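Putative enoyl-CoA hydratase/isomerase (Mycobacterium abscessus, PDB 3RSI) probably acts on enoyl-CoA thioesters in lipid metabolism, as a hydro-lyase of the crotonase (enoyl-CoA hydratase/isomerase) family. Local coordinates at residues V20-N25 against S39-A44; A107-A112 against E119-T124. All coordinates share one frame; numbering follows the deposited sequence.

Contact 1 of 2, residues V20-N25 against S39-A44; sequences VILTMN and SQFAAA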
ATOM      1  N   VAL B  20      24.153 -14.131  -9.050  1.00 17.90           N
ATOM      2  CA  VAL B  20      25.102 -13.075  -9.421  1.00 17.25           C
ATOM      3  C   VAL B  20      24.995 -12.009  -8.345  1.00 16.46           C
ATOM      4  O   VAL B  20      23.883 -11.675  -7.922  1.00 15.74           O
ATOM      5  CB  VAL B  20      24.827 -12.443 -10.839  1.00 17.80           C
ATOM      6  CG1 VAL B  20      23.360 -12.219 -11.063  1.00 17.77           C
ATOM      7  CG2 VAL B  20      25.558 -11.105 -11.003  1.00 18.91           C
ATOM      8  N   ILE B  21      26.148 -11.502  -7.905  1.00 15.62           N
ATOM      9  CA  ILE B  21      26.235 -10.414  -6.955  1.00 15.34           C
ATOM     10  C   ILE B  21      26.851  -9.206  -7.650  1.00 14.81           C
ATOM     11  O   ILE B  21      27.954  -9.290  -8.210  1.00 13.96           O
ATOM     12  CB  ILE B  21      27.113 -10.778  -5.741  1.00 15.80           C
ATOM     13  CG1 ILE B  21      26.580 -12.038  -5.055  1.00 17.99           C
ATOM     14  CG2 ILE B  21      27.159  -9.611  -4.739  1.00 14.94           C
ATOM     15  CD1 ILE B  21      27.633 -12.721  -4.237  1.00 22.50           C
ATOM     16  N   LEU B  22      26.114  -8.102  -7.598  1.00 13.60           N
ATOM     17  CA  LEU B  22      26.510  -6.841  -8.176  1.00 13.50           C
ATOM     18  C   LEU B  22      26.909  -5.920  -7.039  1.00 12.81           C
ATOM     19  O   LEU B  22      26.142  -5.732  -6.083  1.00 11.95           O
ATOM     20  CB  LEU B  22      25.336  -6.228  -8.936  1.00 13.07           C
ATOM     21  CG  LEU B  22      24.750  -7.047 -10.089  1.00 15.56           C
ATOM     22  CD1 LEU B  22      23.584  -6.293 -10.714  1.00 16.08           C
ATOM     23  CD2 LEU B  22      25.828  -7.317 -11.118  1.00 17.14           C
ATOM     24  N   THR B  23      28.097  -5.338  -7.134  1.00 12.12           N
ATOM     25  CA  THR B  23      28.572  -4.472  -6.083  1.00 12.05           C
ATOM     26  C   THR B  23      28.925  -3.111  -6.652  1.00 12.29           C
ATOM     27  O   THR B  23      29.870  -3.008  -7.431  1.00 12.76           O
ATOM     28  CB  THR B  23      29.785  -5.058  -5.358  1.00 12.33           C
ATOM     29  OG1 THR B  23      29.432  -6.326  -4.812  1.00 12.50           O
ATOM     30  CG2 THR B  23      30.236  -4.123  -4.227  1.00 11.32           C
ATOM     31  N   MET B  24      28.156  -2.093  -6.255  1.00 11.85           N
ATOM     32  CA  MET B  24      28.431  -0.719  -6.620  1.00 12.51           C
ATOM     33  C   MET B  24      29.721  -0.324  -5.902  1.00 13.16           C
ATOM     34  O   MET B  24      29.817  -0.457  -4.685  1.00 13.21           O
ATOM     35  CB  MET B  24      27.272   0.176  -6.199  1.00 12.64           C
ATOM     36  CG  MET B  24      25.985  -0.128  -6.916  1.00 11.81           C
ATOM     37  SD  MET B  24      24.555   0.749  -6.275  1.00 12.22           S
ATOM     38  CE  MET B  24      24.220  -0.257  -4.802  1.00  9.94           C
ATOM     39  N   ASN B  25      30.713   0.114  -6.670  1.00 13.93           N
ATOM     40  CA  ASN B  25      32.097   0.237  -6.193  1.00 14.54           C
ATOM     41  C   ASN B  25      32.767   1.568  -6.550  1.00 14.80           C
ATOM     42  O   ASN B  25      33.556   1.645  -7.485  1.00 14.54           O
ATOM     43  CB  ASN B  25      32.914  -0.909  -6.782  1.00 15.00           C
ATOM     44  CG  ASN B  25      34.335  -0.947  -6.254  1.00 15.93           C
ATOM     45  OD1 ASN B  25      34.592  -0.602  -5.100  1.00 16.71           O
ATOM     46  ND2 ASN B  25      35.260  -1.347  -7.102  1.00 14.60           N
ATOM     47  N   SER B  39      25.984   2.483 -17.362  1.00 17.78           N
ATOM     48  CA  SER B  39      26.266   1.620 -18.535  1.00 18.63           C
ATOM     49  C   SER B  39      26.582   0.178 -18.130  1.00 18.26           C
ATOM     50  O   SER B  39      26.114  -0.778 -18.767  1.00 17.54           O
ATOM     51  CB  SER B  39      27.428   2.160 -19.372  1.00 19.54           C
ATOM     52  OG  SER B  39      27.106   3.464 -19.821  1.00 22.71           O
ATOM     53  N   GLN B  40      27.373   0.024 -17.066  1.00 17.41           N
ATOM     54  CA  GLN B  40      27.734  -1.306 -16.591  1.00 17.05           C
ATOM     55  C   GLN B  40      26.501  -2.019 -16.017  1.00 16.09           C
ATOM     56  O   GLN B  40      26.371  -3.233 -16.173  1.00 15.92           O
ATOM     57  CB  GLN B  40      28.870  -1.221 -15.563  1.00 17.18           C
ATOM     58  CG  GLN B  40      30.227  -0.813 -16.192  1.00 18.16           C
ATOM     59  CD  GLN B  40      31.310  -0.515 -15.166  1.00 21.87           C
ATOM     60  OE1 GLN B  40      31.073  -0.575 -13.954  1.00 21.27           O
ATOM     61  NE2 GLN B  40      32.520  -0.179 -15.650  1.00 24.72           N
ATOM     62  N   PHE B  41      25.600  -1.271 -15.363  1.00 15.19           N
ATOM     63  CA  PHE B  41      24.297  -1.821 -14.950  1.00 14.42           C
ATOM     64  C   PHE B  41      23.515  -2.383 -16.171  1.00 15.28           C
ATOM     65  O   PHE B  41      23.049  -3.544 -16.158  1.00 14.62           O
ATOM     66  CB  PHE B  41      23.439  -0.761 -14.243  1.00 14.29           C
ATOM     67  CG  PHE B  41      23.589  -0.740 -12.723  1.00 13.70           C
ATOM     68  CD1 PHE B  41      23.413  -1.904 -11.973  1.00 12.18           C
ATOM     69  CD2 PHE B  41      23.902   0.426 -12.063  1.00 12.69           C
ATOM     70  CE1 PHE B  41      23.548  -1.894 -10.599  1.00 13.48           C
ATOM     71  CE2 PHE B  41      24.044   0.449 -10.675  1.00 13.48           C
ATOM     72  CZ  PHE B  41      23.853  -0.717  -9.940  1.00 14.31           C
ATOM     73  N   ALA B  42      23.363  -1.558 -17.209  1.00 14.96           N
ATOM     74  CA  ALA B  42      22.606  -1.981 -18.398  1.00 16.07           C
ATOM     75  C   ALA B  42      23.153  -3.291 -18.912  1.00 16.02           C
ATOM     76  O   ALA B  42      22.400  -4.233 -19.160  1.00 16.50           O
ATOM     77  CB  ALA B  42      22.610  -0.904 -19.503  1.00 15.07           C
ATOM     78  N   ALA B  43      24.473  -3.370 -19.040  1.00 17.01           N
ATOM     79  CA  ALA B  43      25.124  -4.594 -19.490  1.00 17.10           C
ATOM     80  C   ALA B  43      24.863  -5.790 -18.553  1.00 16.86           C
ATOM     81  O   ALA B  43      24.653  -6.925 -19.017  1.00 17.37           O
ATOM     82  CB  ALA B  43      26.636  -4.369 -19.670  1.00 17.42           C
ATOM     83  N   ALA B  44      24.888  -5.550 -17.250  1.00 16.21           N
ATOM     84  CA  ALA B  44      24.669  -6.629 -16.267  1.00 15.89           C
ATOM     85  C   ALA B  44      23.221  -7.149 -16.309  1.00 15.59           C
ATOM     86  O   ALA B  44      22.990  -8.343 -16.163  1.00 15.40           O
ATOM     87  CB  ALA B  44      25.041  -6.161 -14.822  1.00 15.12           C
TER
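Leu22 and Met24 both carry CG beside the backbone N and anti to the carbonyl carbon (chi1 -60° and -64°), and with these torsions Leu22 meets Phe41 and Ala44 of the facing helix, and Met24 meets Phe41. The Met24 chain then bends at chi3 (-78°). Its CG lies 3.7 Å from CZ of Phe41, an approach that is oblique to the ring. Its sulfur sits at the ring edge: SD is 5.3 Å from the centroid of the Phe41 ring. This is a Met-aromatic contact, with SD 4.0 Å from CZ of Phe41. CZ is therefore touched by both CG and SD of the one methionine.

Leu22 uses its two methyls separately. CD1 reaches the edge of the same ring, near its plane, 4.4 Å from CE1 of Phe41. CD2 meets the helix itself, 4.0 Å from CB of Ala44. The small alanine lies where strand and helix backbones come nearest, with CA of Leu22 8.3 Å from CA of Ala44. The Phe41 ring reaches across to the strand farther along, where Met24 lies.

All four touching residues are buried, and the contact between them is apolar. Trp45 meets the Phe41 ring with its plane nearly parallel. Leu59 of strand 56-61 touches both Leu22 and Phe41, and Gly94 of the second subunit packs on Phe41.

The axes of strand 20-24 and helix 39-44 run antiparallel and 11.0 Å apart. Strand 19-24, helix 35-50 and the parallel strand 56-61 form a beta-alpha-beta crossover. Such units build the crotonase fold, and here the helix packs on the sheet through this apolar layer.

Contact 2 of 2, residues A107-A112 against E119-T124; sequences AAVNGA and EMLQQT
Strand 107-109 lies against helix 116-121 and the type I beta turn from Leu121 to Thr124, with the two backbones nearest at Ala107 and Thr124. This is strand-to-helix packing in the crotonase core. Strand 105-109, the short strand 113-114 and helix 116-121 follow in order, in the beta-beta-alpha pattern of the crotonase spiral, before the parallel strand 126-130.

Ala107 and Val109 both point their CB toward the helix and turn, while Ala108 between them points away. Leu121 and Ala107 carry most of the contact. CG of Leu121 is anti to the backbone N (chi1 -174°), and this extends CD1 to the strand. CD1 of Leu121 lies 3.5 Å from CB of Ala107, and it also touches CG2 of Val109 at 3.8 Å. The side chains of Val109 and Leu121 cross at about a right angle. One leucine methyl thus bridges two strand residues.

Thr124 packs on Ala107 from the turn. Its CG2 is 4.0 Å from CB of Ala107, and its OG1 is 3.8 Å from the same methyl.

Phe135 touches both Val109 and Leu121. Tyr66 of the second subunit packs on Ala107 and Val109, and Ala107 pairs with a strand of that subunit in a parallel ladder. The contact therefore lies at the subunit interface.

The buried Thr124 hydroxyl finds its partner within the turn. Leu121 O accepts two bonds from Thr124, one from the backbone N at 3.0 Å and one from OG1 at 2.6 Å, the latter in the carbonyl plane on a lone pair.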
ATOM      1  N   ALA B 107      -0.905  17.820   7.994  1.00 11.09           N
ATOM      2  CA  ALA B 107      -1.928  17.686   9.008  1.00 11.18           C
ATOM      3  C   ALA B 107      -1.254  17.582  10.360  1.00 11.43           C
ATOM      4  O   ALA B 107      -0.415  16.708  10.566  1.00 11.83           O
ATOM      5  CB  ALA B 107      -2.803  16.453   8.746  1.00 10.70           C
ATOM      6  N   ALA B 108      -1.613  18.497  11.262  1.00 11.66           N
ATOM      7  CA  ALA B 108      -1.274  18.410  12.667  1.00 11.62           C
ATOM      8  C   ALA B 108      -2.523  17.892  13.376  1.00 11.79           C
ATOM      9  O   ALA B 108      -3.402  18.664  13.765  1.00 11.87           O
ATOM     10  CB  ALA B 108      -0.860  19.771  13.198  1.00 11.12           C
ATOM     11  N   VAL B 109      -2.631  16.575  13.499  1.00 12.21           N
ATOM     12  CA  VAL B 109      -3.857  15.970  14.046  1.00 12.00           C
ATOM     13  C   VAL B 109      -3.789  15.977  15.566  1.00 12.51           C
ATOM     14  O   VAL B 109      -3.211  15.088  16.191  1.00 12.78           O
ATOM     15  CB  VAL B 109      -4.121  14.565  13.488  1.00 11.54           C
ATOM     16  CG1 VAL B 109      -5.526  14.089  13.891  1.00 11.88           C
ATOM     17  CG2 VAL B 109      -3.953  14.586  11.972  1.00 11.62           C
ATOM     18  N   ASN B 110      -4.412  16.993  16.147  1.00 12.84           N
ATOM     19  CA  ASN B 110      -4.273  17.287  17.572  1.00 12.79           C
ATOM     20  C   ASN B 110      -5.255  16.531  18.447  1.00 13.22           C
ATOM     21  O   ASN B 110      -5.150  16.583  19.668  1.00 13.54           O
ATOM     22  CB  ASN B 110      -4.427  18.777  17.815  1.00 13.03           C
ATOM     23  CG  ASN B 110      -5.741  19.311  17.295  1.00 13.51           C
ATOM     24  OD1 ASN B 110      -5.969  19.369  16.073  1.00 11.29           O
ATOM     25  ND2 ASN B 110      -6.631  19.685  18.218  1.00 10.72           N
ATOM     26  N   GLY B 111      -6.196  15.831  17.826  1.00 12.61           N
ATOM     27  CA  GLY B 111      -7.218  15.091  18.566  1.00 12.86           C
ATOM     28  C   GLY B 111      -8.112  14.317  17.617  1.00 12.46           C
ATOM     29  O   GLY B 111      -7.702  13.997  16.494  1.00 12.63           O
ATOM     30  N   ALA B 112      -9.342  14.047  18.047  1.00 12.07           N
ATOM     31  CA  ALA B 112     -10.276  13.210  17.291  1.00 12.59           C
ATOM     32  C   ALA B 112     -10.376  13.644  15.831  1.00 12.59           C
ATOM     33  O   ALA B 112     -10.553  14.829  15.543  1.00 12.00           O
ATOM     34  CB  ALA B 112     -11.681  13.237  17.952  1.00 12.73           C
ATOM     35  N   GLU B 119     -11.919  12.007   6.127  1.00 12.59           N
ATOM     36  CA  GLU B 119     -12.008  12.033   4.670  1.00 11.84           C
ATOM     37  C   GLU B 119     -11.005  13.034   4.072  1.00 12.25           C
ATOM     38  O   GLU B 119     -10.225  12.683   3.155  1.00 11.96           O
ATOM     39  CB  GLU B 119     -13.420  12.342   4.190  1.00 12.09           C
ATOM     40  CG  GLU B 119     -14.448  11.293   4.604  1.00 11.98           C
ATOM     41  CD  GLU B 119     -15.217  10.753   3.431  1.00 13.13           C
ATOM     42  OE1 GLU B 119     -14.573  10.211   2.493  1.00 14.01           O
ATOM     43  OE2 GLU B 119     -16.446  10.883   3.434  1.00 14.20           O
ATOM     44  N   MET B 120     -10.991  14.252   4.605  1.00 12.01           N
ATOM     45  CA  MET B 120     -10.061  15.274   4.123  1.00 11.90           C
ATOM     46  C   MET B 120      -8.574  14.962   4.417  1.00 11.40           C
ATOM     47  O   MET B 120      -7.674  15.391   3.678  1.00 11.67           O
ATOM     48  CB  MET B 120     -10.426  16.652   4.675  1.00 12.04           C
ATOM     49  CG  MET B 120     -11.602  17.288   3.968  1.00 12.91           C
ATOM     50  SD  MET B 120     -12.067  18.909   4.649  1.00 14.89           S
ATOM     51  CE  MET B 120     -10.712  19.913   4.044  1.00 11.46           C
ATOM     52  N   LEU B 121      -8.325  14.211   5.477  1.00 11.23           N
ATOM     53  CA  LEU B 121      -6.967  13.818   5.840  1.00 11.24           C
ATOM     54  C   LEU B 121      -6.249  13.086   4.696  1.00 10.90           C
ATOM     55  O   LEU B 121      -5.032  13.206   4.555  1.00  9.90           O
ATOM     56  CB  LEU B 121      -7.003  12.942   7.075  1.00 11.45           C
ATOM     57  CG  LEU B 121      -5.675  12.542   7.704  1.00 11.20           C
ATOM     58  CD1 LEU B 121      -4.992  13.683   8.425  1.00 11.52           C
ATOM     59  CD2 LEU B 121      -5.915  11.367   8.655  1.00 11.53           C
ATOM     60  N   GLN B 122      -7.012  12.346   3.890  1.00 10.77           N
ATOM     61  CA  GLN B 122      -6.455  11.588   2.784  1.00 11.18           C
ATOM     62  C   GLN B 122      -5.904  12.475   1.660  1.00 11.46           C
ATOM     63  O   GLN B 122      -5.114  12.004   0.860  1.00 12.24           O
ATOM     64  CB  GLN B 122      -7.468  10.567   2.263  1.00 11.24           C
ATOM     65  CG  GLN B 122      -7.716   9.435   3.266  1.00 10.09           C
ATOM     66  CD  GLN B 122      -9.054   8.763   3.063  1.00  9.76           C
ATOM     67  OE1 GLN B 122      -9.205   7.938   2.166  1.00 11.62           O
ATOM     68  NE2 GLN B 122     -10.040   9.119   3.893  1.00 11.22           N
ATOM     69  N   GLN B 123      -6.267  13.759   1.656  1.00 12.32           N
ATOM     70  CA  GLN B 123      -5.735  14.740   0.719  1.00 12.44           C
ATOM     71  C   GLN B 123      -4.688  15.662   1.375  1.00 12.47           C
ATOM     72  O   GLN B 123      -4.192  16.605   0.747  1.00 12.12           O
ATOM     73  CB  GLN B 123      -6.870  15.549   0.086  1.00 12.82           C
ATOM     74  CG  GLN B 123      -7.658  14.772  -0.985  1.00 13.93           C
ATOM     75  CD  GLN B 123      -6.951  14.786  -2.329  1.00 13.88           C
ATOM     76  OE1 GLN B 123      -5.980  14.090  -2.519  1.00 17.23           O
ATOM     77  NE2 GLN B 123      -7.408  15.626  -3.247  1.00 13.53           N
ATOM     78  N   THR B 124      -4.356  15.397   2.631  1.00 11.79           N
ATOM     79  CA  THR B 124      -3.144  15.941   3.203  1.00 11.74           C
ATOM     80  C   THR B 124      -1.970  15.040   2.812  1.00 11.38           C
ATOM     81  O   THR B 124      -2.140  13.846   2.559  1.00 11.68           O
ATOM     82  CB  THR B 124      -3.222  16.081   4.756  1.00 11.82           C
ATOM     83  OG1 THR B 124      -3.214  14.792   5.385  1.00 10.31           O
ATOM     84  CG2 THR B 124      -4.448  16.885   5.162  1.00 12.38           C
TER

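Contact 1 comes first along the chain. The centres of the two contacts are 44 Å apart, with the middle of the chain between them, and their nearest atoms are about 31 Å apart. They share no strand or helix. Contact 1 belongs to the sheet of strands 11-16, 19-24 and 56-61, and contact 2 to the parallel sheet of 105-109, 126-130 and 186-188. Each joins a strand to a helix that comes after it, in one crotonase-type fold. Both touch the second subunit. Thr60 of the second subunit, on its strand 56-61, bonds Ala108 O. Contact 2 of one subunit thus meets the strand beside contact 1 of the other.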